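Local coordinates for Low molecular weight protein-tyrosine-phosphatase YwlE (Bacillus subtilis subsp. subtilis, PDB 4KK3), which removes phosphate specifically from phosphoarginine residues in many proteins, counteracting the arginine kinase McsB, at residues A51-F56 with G122-Y127; L69-M74 with S93-Y98; G114-P119 with K128-E133. All blocks are in the same frame, centred on the assembly; numbering follows the deposited sequence.

Contacts 1 and 3 lie with their centres 11 Å apart, both using the first turns of helix 124-145. They touch: Ala-54 O probably accepts a hydrogen bond from Arg-131 NH1 at 2.8 Å, and Tyr-127 CE1 lies 3.3 Å from Pro-119 O. Both border the active site: the side chain of Pro-119 is about 4 Å from a bound phosphate ion, probably from the crystallisation liquor, and about 8 Å from that of the nucleophile Cys-7, while that of Tyr-127 is about 6 Å from a bound phosphate. Contact 2 lies across the chain's centre, 30 Å from contact 1 and 25 Å from contact 3 between centres; its Leu-69 side chain is about 10 Å from that of Cys-7.

Contact 1: residues A51-F56 with G122-Y127; sequences AVEALF and GSIDIY
Ala-51 lies against CD2 and CE2 of the Tyr-127 ring: Ala-51 N comes in obliquely, 3.5 Å from Tyr-127 CD2, and Ala-51 CB is 3.9 Å from Tyr-127 CE2. A side chain as small as alanine's is consistent with so close an approach of backbone and ring. One turn on, the equally small Ala-54 brings its CB to 4.4 Å from Tyr-127 CB. The second patch belongs to Ile-124, which extends CG1 anti to the backbone N (chi1 -172°) and lays CD1 across the Glu-53 chain at about a right angle. CD1 of Ile-124 is 3.7 Å from Glu-53 CG and 3.6 Å from both CD and OE1 of Glu-53, with Ala-54 N also near. Glutamate suits this outer position because its long chain covers Ile-124 while its charged end stays at an exposed place. Were Ile-124 cut back to alanine, the Glu-53 chain would probably lose the methyl it lies across and turn more freely, with a gap opened beside Ala-54. Behind this shell, the Tyr-127 hydroxyl makes a weak hydrogen bond with Thr-48 OG1, which is also weakly bonded to Ala-51 N, and His-50 meets the ring edge-to-face. Ser-123 is the N-cap of the Tyr-127 helix, its OG accepting weakly from Asp-125 N and Ile-126 N. Short helix 49-56 is thus packed on the first turn of the long C-terminal helix 124-145, while Met-16 of helix 13-28 touches both Ala-51 and Tyr-127, and Cys-12 of the substrate-binding loop touches the Tyr-127 side chain.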
loop_
_atom_site.group_PDB
_atom_site.type_symbol
_atom_site.label_atom_id
_atom_site.label_comp_id
_atom_site.label_asym_id
_atom_site.label_seq_id
_atom_site.Cartn_x
_atom_site.Cartn_y
_atom_site.Cartn_z
ATOM N N ALA A 51 -12.338 -7.066 -0.831
ATOM C CA ALA A 51 -11.248 -6.506 -0.026
ATOM C C ALA A 51 -11.782 -6.190 1.374
ATOM O O ALA A 51 -11.139 -6.484 2.402
ATOM C CB ALA A 51 -10.683 -5.248 -0.684
ATOM N N VAL A 52 -12.967 -5.598 1.398
ATOM C CA VAL A 52 -13.638 -5.299 2.663
ATOM C C VAL A 52 -13.895 -6.565 3.478
ATOM O O VAL A 52 -13.619 -6.613 4.692
ATOM C CB VAL A 52 -14.956 -4.532 2.437
ATOM C CG1 VAL A 52 -15.792 -4.499 3.722
ATOM C CG2 VAL A 52 -14.659 -3.123 1.964
ATOM N N GLU A 53 -14.419 -7.589 2.817
ATOM C CA GLU A 53 -14.732 -8.849 3.487
ATOM C C GLU A 53 -13.453 -9.533 3.995
ATOM O O GLU A 53 -13.418 -10.065 5.101
ATOM C CB GLU A 53 -15.535 -9.775 2.552
ATOM C CG GLU A 53 -15.684 -11.204 3.069
ATOM C CD GLU A 53 -16.578 -12.067 2.188
ATOM O OE1 GLU A 53 -16.942 -11.622 1.075
ATOM O OE2 GLU A 53 -16.922 -13.193 2.613
ATOM N N ALA A 54 -12.391 -9.488 3.193
ATOM C CA ALA A 54 -11.127 -10.098 3.582
ATOM C C ALA A 54 -10.570 -9.490 4.872
ATOM O O ALA A 54 -10.065 -10.204 5.738
ATOM C CB ALA A 54 -10.102 -9.959 2.443
ATOM N N LEU A 55 -10.690 -8.174 5.016
ATOM C CA LEU A 55 -10.181 -7.522 6.217
ATOM C C LEU A 55 -11.165 -7.695 7.371
ATOM O O LEU A 55 -10.749 -7.820 8.521
ATOM C CB LEU A 55 -9.914 -6.042 5.991
ATOM C CG LEU A 55 -8.791 -5.725 4.989
ATOM C CD1 LEU A 55 -8.103 -4.397 5.285
ATOM C CD2 LEU A 55 -7.772 -6.851 4.846
ATOM N N PHE A 56 -12.454 -7.703 7.049
ATOM C CA PHE A 56 -13.504 -7.852 8.057
ATOM C C PHE A 56 -13.328 -9.166 8.836
ATOM O O PHE A 56 -13.537 -9.228 10.062
ATOM C CB PHE A 56 -14.871 -7.782 7.360
ATOM C CG PHE A 56 -16.053 -7.807 8.309
ATOM C CD1 PHE A 56 -16.500 -6.644 8.911
ATOM C CD2 PHE A 56 -16.729 -8.984 8.553
ATOM C CE1 PHE A 56 -17.604 -6.666 9.773
ATOM C CE2 PHE A 56 -17.826 -9.014 9.408
ATOM C CZ PHE A 56 -18.258 -7.848 10.008
ATOM N N GLY A 122 -10.999 -11.383 -8.907
ATOM C CA GLY A 122 -10.793 -12.711 -8.358
ATOM C C GLY A 122 -11.794 -13.056 -7.270
ATOM O O GLY A 122 -12.558 -12.202 -6.821
ATOM N N SER A 123 -11.790 -14.315 -6.849
ATOM C CA SER A 123 -12.717 -14.782 -5.818
ATOM C C SER A 123 -12.289 -14.249 -4.468
ATOM O O SER A 123 -11.207 -13.686 -4.335
ATOM C CB SER A 123 -12.733 -16.304 -5.766
ATOM O OG SER A 123 -11.502 -16.791 -5.268
ATOM N N ILE A 124 -13.132 -14.450 -3.459
ATOM C CA ILE A 124 -12.789 -14.051 -2.100
ATOM C C ILE A 124 -11.499 -14.747 -1.660
ATOM O O ILE A 124 -10.704 -14.182 -0.918
ATOM C CB ILE A 124 -13.956 -14.346 -1.112
ATOM C CG1 ILE A 124 -13.678 -13.747 0.270
ATOM C CG2 ILE A 124 -14.242 -15.850 -1.011
ATOM C CD1 ILE A 124 -13.493 -12.241 0.264
ATOM N N ASP A 125 -11.272 -15.965 -2.143
ATOM C CA ASP A 125 -10.059 -16.683 -1.773
ATOM C C ASP A 125 -8.794 -16.064 -2.361
ATOM O O ASP A 125 -7.743 -16.079 -1.715
ATOM C CB ASP A 125 -10.171 -18.161 -2.113
ATOM C CG ASP A 125 -11.327 -18.822 -1.397
ATOM O OD1 ASP A 125 -11.288 -18.911 -0.150
ATOM O OD2 ASP A 125 -12.278 -19.238 -2.083
ATOM N N ILE A 126 -8.892 -15.518 -3.572
ATOM C CA ILE A 126 -7.774 -14.768 -4.159
ATOM C C ILE A 126 -7.438 -13.556 -3.286
ATOM O O ILE A 126 -6.269 -13.300 -2.969
ATOM C CB ILE A 126 -8.093 -14.279 -5.588
ATOM C CG1 ILE A 126 -8.209 -15.462 -6.548
ATOM C CG2 ILE A 126 -7.000 -13.326 -6.098
ATOM C CD1 ILE A 126 -6.897 -16.187 -6.779
ATOM N N TYR A 127 -8.470 -12.819 -2.886
ATOM C CA TYR A 127 -8.287 -11.663 -2.010
ATOM C C TYR A 127 -7.691 -12.029 -0.660
ATOM O O TYR A 127 -6.860 -11.298 -0.132
ATOM C CB TYR A 127 -9.602 -10.935 -1.778
ATOM C CG TYR A 127 -9.964 -9.950 -2.852
ATOM C CD1 TYR A 127 -10.492 -10.382 -4.055
ATOM C CD2 TYR A 127 -9.794 -8.582 -2.659
ATOM C CE1 TYR A 127 -10.831 -9.489 -5.039
ATOM C CE2 TYR A 127 -10.144 -7.675 -3.644
ATOM C CZ TYR A 127 -10.655 -8.137 -4.828
ATOM O OH TYR A 127 -11.004 -7.248 -5.817
#

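Contact 2: residues L69-M74 with S93-Y98; sequences LTEELM and SQFGRY
Glu-71 reaches across to Tyr-98 and Gly-96, one carboxylate oxygen for each. A bend at chi2 (71°) turns the carboxylate toward the loop, where Tyr-98 OH donates to Glu-71 OE2 at 2.6 Å on its syn side, 31° out of the carboxylate plane. The two side chains cross at about a right angle, carboxylate and ring planes 35° apart, with Glu-71 CD at the ring's edge, in its plane. Gly-96 N gives Glu-71 OE1 a weak hydrogen bond of 3.3 Å; a side chain at Gly-96 would collide with Tyr-98 CE2, so glycine fits well. Met-74, present as selenomethionine, wedges between the two aromatics. It crosses Phe-95 at about a right angle, its CG over one face, 4.1 Å from CG of that ring, and its curled chain brings CE to 3.6 Å from Tyr-98 CB. Met-74 O lies above the centre of the Tyr-98 ring and accepts a hydrogen bond from Lys-101 NZ. Phe-95 reaches over to Leu-69, its CE2 3.5 Å from Leu-69 CD2. Thr-70 is the N-cap of the helix, with OG1 accepting from Leu-73 N. The loop leaving helix 85-94 is thereby fastened to the start of helix 71-76. It belongs to the beta-alpha-beta crossover from strand 79-82 through helix 85-94 to the outermost strand 102-104, a unit characteristic of parallel alpha/beta folds such as this phosphatase.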
loop_
_atom_site.group_PDB
_atom_site.type_symbol
_atom_site.label_atom_id
_atom_site.label_comp_id
_atom_site.label_asym_id
_atom_site.label_seq_id
_atom_site.Cartn_x
_atom_site.Cartn_y
_atom_site.Cartn_z
ATOM N N LEU A 69 -3.288 9.355 -7.272
ATOM C CA LEU A 69 -2.002 9.854 -6.853
ATOM C C LEU A 69 -1.800 11.226 -7.495
ATOM O O LEU A 69 -2.163 11.432 -8.648
ATOM C CB LEU A 69 -0.917 8.883 -7.284
ATOM C CG LEU A 69 0.487 9.163 -6.777
ATOM C CD1 LEU A 69 0.575 9.029 -5.269
ATOM C CD2 LEU A 69 1.414 8.195 -7.446
ATOM N N THR A 70 -1.252 12.170 -6.739
ATOM C CA THR A 70 -1.027 13.517 -7.251
ATOM C C THR A 70 0.396 13.956 -6.972
ATOM O O THR A 70 1.091 13.342 -6.159
ATOM C CB THR A 70 -1.944 14.541 -6.581
ATOM O OG1 THR A 70 -1.642 14.590 -5.184
ATOM C CG2 THR A 70 -3.403 14.173 -6.786
ATOM N N GLU A 71 0.816 15.030 -7.637
ATOM C CA GLU A 71 2.147 15.589 -7.429
ATOM C C GLU A 71 2.345 15.991 -5.970
ATOM O O GLU A 71 3.405 15.751 -5.396
ATOM C CB GLU A 71 2.376 16.787 -8.357
ATOM C CG GLU A 71 3.653 17.571 -8.080
ATOM C CD GLU A 71 4.912 16.821 -8.476
ATOM O OE1 GLU A 71 4.831 15.929 -9.347
ATOM O OE2 GLU A 71 5.988 17.131 -7.917
ATOM N N GLU A 72 1.314 16.585 -5.370
ATOM C CA GLU A 72 1.374 17.003 -3.971
ATOM C C GLU A 72 1.657 15.839 -3.021
ATOM O O GLU A 72 2.483 15.958 -2.114
ATOM C CB GLU A 72 0.072 17.688 -3.557
ATOM C CG GLU A 72 0.114 18.292 -2.165
ATOM C CD GLU A 72 -1.268 18.460 -1.564
ATOM O OE1 GLU A 72 -1.855 17.440 -1.141
ATOM O OE2 GLU A 72 -1.763 19.606 -1.516
ATOM N N LEU A 73 0.960 14.724 -3.226
ATOM C CA LEU A 73 1.192 13.519 -2.430
ATOM C C LEU A 73 2.606 12.979 -2.633
ATOM O O LEU A 73 3.260 12.545 -1.680
ATOM C CB LEU A 73 0.170 12.436 -2.776
ATOM C CG LEU A 73 -1.295 12.701 -2.432
ATOM C CD1 LEU A 73 -2.171 11.576 -2.974
ATOM C CD2 LEU A 73 -1.477 12.850 -0.931
HETATM N N MSE A 74 3.068 12.999 -3.881
HETATM C CA MSE A 74 4.396 12.500 -4.216
HETATM C C MSE A 74 5.495 13.347 -3.579
HETATM O O MSE A 74 6.509 12.821 -3.128
HETATM C CB MSE A 74 4.587 12.421 -5.737
HETATM C CG MSE A 74 3.836 11.272 -6.407
HETATM SE SE MSE A 74 4.472 9.525 -5.805
HETATM C CE MSE A 74 6.363 9.795 -6.197
ATOM N N SER A 93 6.704 8.198 -14.953
ATOM C CA SER A 93 6.305 8.826 -16.212
ATOM C C SER A 93 5.286 9.940 -16.002
ATOM O O SER A 93 5.207 10.877 -16.795
ATOM C CB SER A 93 5.760 7.786 -17.194
ATOM O OG SER A 93 4.528 7.240 -16.742
ATOM N N GLN A 94 4.513 9.837 -14.927
ATOM C CA GLN A 94 3.418 10.770 -14.687
ATOM C C GLN A 94 3.749 11.874 -13.684
ATOM O O GLN A 94 3.109 12.926 -13.688
ATOM C CB GLN A 94 2.158 10.013 -14.255
ATOM C CG GLN A 94 1.592 9.103 -15.333
ATOM C CD GLN A 94 1.352 9.827 -16.653
ATOM O OE1 GLN A 94 1.829 9.396 -17.707
ATOM N NE2 GLN A 94 0.608 10.929 -16.600
ATOM N N PHE A 95 4.744 11.648 -12.832
ATOM C CA PHE A 95 5.076 12.641 -11.815
ATOM C C PHE A 95 6.538 13.052 -11.814
ATOM O O PHE A 95 7.292 12.707 -12.729
ATOM C CB PHE A 95 4.624 12.166 -10.428
ATOM C CG PHE A 95 3.166 11.841 -10.372
ATOM C CD1 PHE A 95 2.220 12.852 -10.375
ATOM C CD2 PHE A 95 2.739 10.528 -10.367
ATOM C CE1 PHE A 95 0.875 12.559 -10.352
ATOM C CE2 PHE A 95 1.394 10.226 -10.345
ATOM C CZ PHE A 95 0.460 11.243 -10.336
ATOM N N GLY A 96 6.922 13.805 -10.789
ATOM C CA GLY A 96 8.229 14.436 -10.734
ATOM C C GLY A 96 9.391 13.495 -10.494
ATOM O O GLY A 96 9.251 12.267 -10.574
ATOM N N ARG A 97 10.544 14.090 -10.195
ATOM C CA ARG A 97 11.786 13.363 -9.983
ATOM C C ARG A 97 11.869 12.800 -8.574
ATOM O O ARG A 97 12.552 13.358 -7.706
ATOM C CB ARG A 97 12.978 14.293 -10.234
ATOM C CG ARG A 97 12.948 14.989 -11.586
ATOM C CD ARG A 97 13.312 14.028 -12.706
ATOM N NE ARG A 97 14.567 13.329 -12.428
ATOM C CZ ARG A 97 15.036 12.317 -13.152
ATOM N NH1 ARG A 97 14.361 11.883 -14.208
ATOM N NH2 ARG A 97 16.175 11.735 -12.816
ATOM N N TYR A 98 11.196 11.677 -8.358
ATOM C CA TYR A 98 11.086 11.106 -7.018
ATOM C C TYR A 98 11.490 9.653 -6.942
ATOM O O TYR A 98 11.086 8.958 -6.012
ATOM C CB TYR A 98 9.654 11.221 -6.502
ATOM C CG TYR A 98 9.165 12.637 -6.404
ATOM C CD1 TYR A 98 9.784 13.541 -5.560
ATOM C CD2 TYR A 98 8.077 13.070 -7.152
ATOM C CE1 TYR A 98 9.346 14.844 -5.466
ATOM C CE2 TYR A 98 7.626 14.373 -7.059
ATOM C CZ TYR A 98 8.269 15.254 -6.220
ATOM O OH TYR A 98 7.834 16.556 -6.127
#

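Contact 3: residues G114-P119 with K128-E133; sequences GDVLDP and KQTRDE
Glu-133 stretches fully from its helix toward Val-116, with CG anti to the backbone N (chi1 174°) and a straight chain beyond, so that the carboxylate arrives alongside the loop backbone. Thr-130, one turn earlier, turns OG1 beside its own backbone N (chi1 -62°), where the hydroxyl hydrogen-bonds to Ile-126 O and also lies against Pro-119, 3.5 Å from Pro-119 CB. The aliphatic proline ring crosses the threonine at about a right angle. Val-116 and Glu-133 run past each other in opposite directions, with Val-116 CG1 3.9 Å from Glu-133 OE1. Two waters bridge the carboxylate to the loop backbone. One donates to Glu-133 OE2 at 2.6 Å and to Asp-115 O while accepting from Leu-117 N at 2.9 Å; the other donates to Glu-133 OE1 at 2.8 Å and to Leu-117 O, and is hydrogen-bonded to Thr-130 OG1. A carboxylate suits this place, since both its oxygens take water protons and OE2 also forms a salt bridge with Lys-106 NZ, which hydrogen-bonds to Asp-115 O as well and probably favours the charged form. The irregular loop is thus held to the C-terminal helix largely through water. It carries the Asp-Pro pair of the low molecular weight phosphatase family: Asp-118, the proton donor/acceptor, followed by Pro-119 packed on Arg-13 of the P-loop, whose NH1 donates to Val-116 O.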
loop_
_atom_site.group_PDB
_atom_site.type_symbol
_atom_site.label_atom_id
_atom_site.label_comp_id
_atom_site.label_asym_id
_atom_site.label_seq_id
_atom_site.Cartn_x
_atom_site.Cartn_y
_atom_site.Cartn_z
ATOM N N GLY A 114 9.947 -8.479 -6.934
ATOM C CA GLY A 114 8.695 -9.193 -6.807
ATOM C C GLY A 114 7.514 -8.255 -6.814
ATOM O O GLY A 114 7.599 -7.115 -6.343
ATOM N N ASP A 115 6.403 -8.730 -7.365
ATOM C CA ASP A 115 5.194 -7.923 -7.448
ATOM C C ASP A 115 4.138 -8.486 -6.493
ATOM O O ASP A 115 4.092 -9.691 -6.260
ATOM C CB ASP A 115 4.636 -7.927 -8.876
ATOM C CG ASP A 115 5.520 -7.174 -9.858
ATOM O OD1 ASP A 115 6.293 -6.294 -9.429
ATOM O OD2 ASP A 115 5.447 -7.460 -11.071
ATOM N N VAL A 116 3.303 -7.607 -5.957
ATOM C CA VAL A 116 2.045 -8.032 -5.328
ATOM C C VAL A 116 0.974 -7.961 -6.412
ATOM O O VAL A 116 0.541 -6.871 -6.795
ATOM C CB VAL A 116 1.642 -7.132 -4.154
ATOM C CG1 VAL A 116 0.273 -7.560 -3.599
ATOM C CG2 VAL A 116 2.702 -7.183 -3.055
ATOM N N LEU A 117 0.565 -9.118 -6.918
ATOM C CA LEU A 117 -0.320 -9.167 -8.094
ATOM C C LEU A 117 -1.756 -8.708 -7.810
ATOM O O LEU A 117 -2.275 -8.886 -6.702
ATOM C CB LEU A 117 -0.320 -10.571 -8.702
ATOM C CG LEU A 117 1.040 -11.104 -9.148
ATOM C CD1 LEU A 117 0.909 -12.505 -9.716
ATOM C CD2 LEU A 117 1.626 -10.151 -10.171
ATOM N N ASP A 118 -2.395 -8.135 -8.829
ATOM C CA ASP A 118 -3.745 -7.573 -8.693
ATOM C C ASP A 118 -4.787 -8.673 -8.440
ATOM O O ASP A 118 -4.943 -9.588 -9.248
ATOM C CB ASP A 118 -4.110 -6.811 -9.976
ATOM C CG ASP A 118 -5.236 -5.818 -9.777
ATOM O OD1 ASP A 118 -5.957 -5.910 -8.760
ATOM O OD2 ASP A 118 -5.407 -4.932 -10.642
ATOM N N PRO A 119 -5.504 -8.596 -7.305
ATOM C CA PRO A 119 -6.558 -9.580 -7.047
ATOM C C PRO A 119 -7.881 -9.216 -7.694
ATOM O O PRO A 119 -8.796 -10.034 -7.622
ATOM C CB PRO A 119 -6.722 -9.508 -5.525
ATOM C CG PRO A 119 -6.450 -8.080 -5.226
ATOM C CD PRO A 119 -5.325 -7.673 -6.179
ATOM N N LYS A 128 -8.118 -13.149 -0.089
ATOM C CA LYS A 128 -7.601 -13.532 1.217
ATOM C C LYS A 128 -6.124 -13.897 1.116
ATOM O O LYS A 128 -5.357 -13.642 2.038
ATOM C CB LYS A 128 -8.427 -14.653 1.856
ATOM C CG LYS A 128 -9.824 -14.210 2.231
ATOM C CD LYS A 128 -10.579 -15.343 2.920
ATOM C CE LYS A 128 -12.055 -15.044 3.039
ATOM N NZ LYS A 128 -12.746 -16.027 3.932
ATOM N N GLN A 129 -5.727 -14.467 -0.019
ATOM C CA GLN A 129 -4.319 -14.756 -0.278
ATOM C C GLN A 129 -3.505 -13.466 -0.401
ATOM O O GLN A 129 -2.411 -13.361 0.141
ATOM C CB GLN A 129 -4.168 -15.618 -1.535
ATOM C CG GLN A 129 -4.772 -17.017 -1.389
ATOM C CD GLN A 129 -4.686 -17.832 -2.668
ATOM O OE1 GLN A 129 -5.652 -17.925 -3.429
ATOM N NE2 GLN A 129 -3.525 -18.430 -2.911
ATOM N N THR A 130 -4.057 -12.480 -1.097
ATOM C CA THR A 130 -3.430 -11.163 -1.190
ATOM C C THR A 130 -3.302 -10.531 0.196
ATOM O O THR A 130 -2.250 -10.010 0.576
ATOM C CB THR A 130 -4.237 -10.236 -2.092
ATOM O OG1 THR A 130 -4.273 -10.788 -3.411
ATOM C CG2 THR A 130 -3.595 -8.855 -2.148
ATOM N N ARG A 131 -4.385 -10.601 0.959
ATOM C CA ARG A 131 -4.359 -10.095 2.328
ATOM C C ARG A 131 -3.208 -10.717 3.130
ATOM O O ARG A 131 -2.458 -10.010 3.803
ATOM C CB ARG A 131 -5.694 -10.387 3.025
ATOM C CG ARG A 131 -5.705 -9.967 4.490
ATOM C CD ARG A 131 -6.847 -10.663 5.238
ATOM N NE ARG A 131 -6.587 -12.092 5.407
ATOM C CZ ARG A 131 -7.524 -13.019 5.600
ATOM N NH1 ARG A 131 -8.817 -12.699 5.636
ATOM N NH2 ARG A 131 -7.164 -14.285 5.732
ATOM N N ASP A 132 -3.085 -12.042 3.073
ATOM C CA ASP A 132 -2.060 -12.750 3.838
ATOM C C ASP A 132 -0.654 -12.404 3.365
ATOM O O ASP A 132 0.269 -12.276 4.167
ATOM C CB ASP A 132 -2.277 -14.262 3.770
ATOM C CG ASP A 132 -3.507 -14.710 4.551
ATOM O OD1 ASP A 132 -4.046 -13.892 5.325
ATOM O OD2 ASP A 132 -3.931 -15.876 4.397
ATOM N N GLU A 133 -0.512 -12.259 2.050
ATOM C CA GLU A 133 0.744 -11.863 1.445
ATOM C C GLU A 133 1.157 -10.482 1.961
ATOM O O GLU A 133 2.305 -10.273 2.370
ATOM C CB GLU A 133 0.562 -11.846 -0.080
ATOM C CG GLU A 133 1.731 -11.309 -0.890
ATOM C CD GLU A 133 1.418 -11.301 -2.377
ATOM O OE1 GLU A 133 0.226 -11.381 -2.742
ATOM O OE2 GLU A 133 2.356 -11.217 -3.184
HETATM O O HOH W 1 1.576 -11.560 -5.673
HETATM O O HOH W 2 -1.762 -10.505 -4.520
#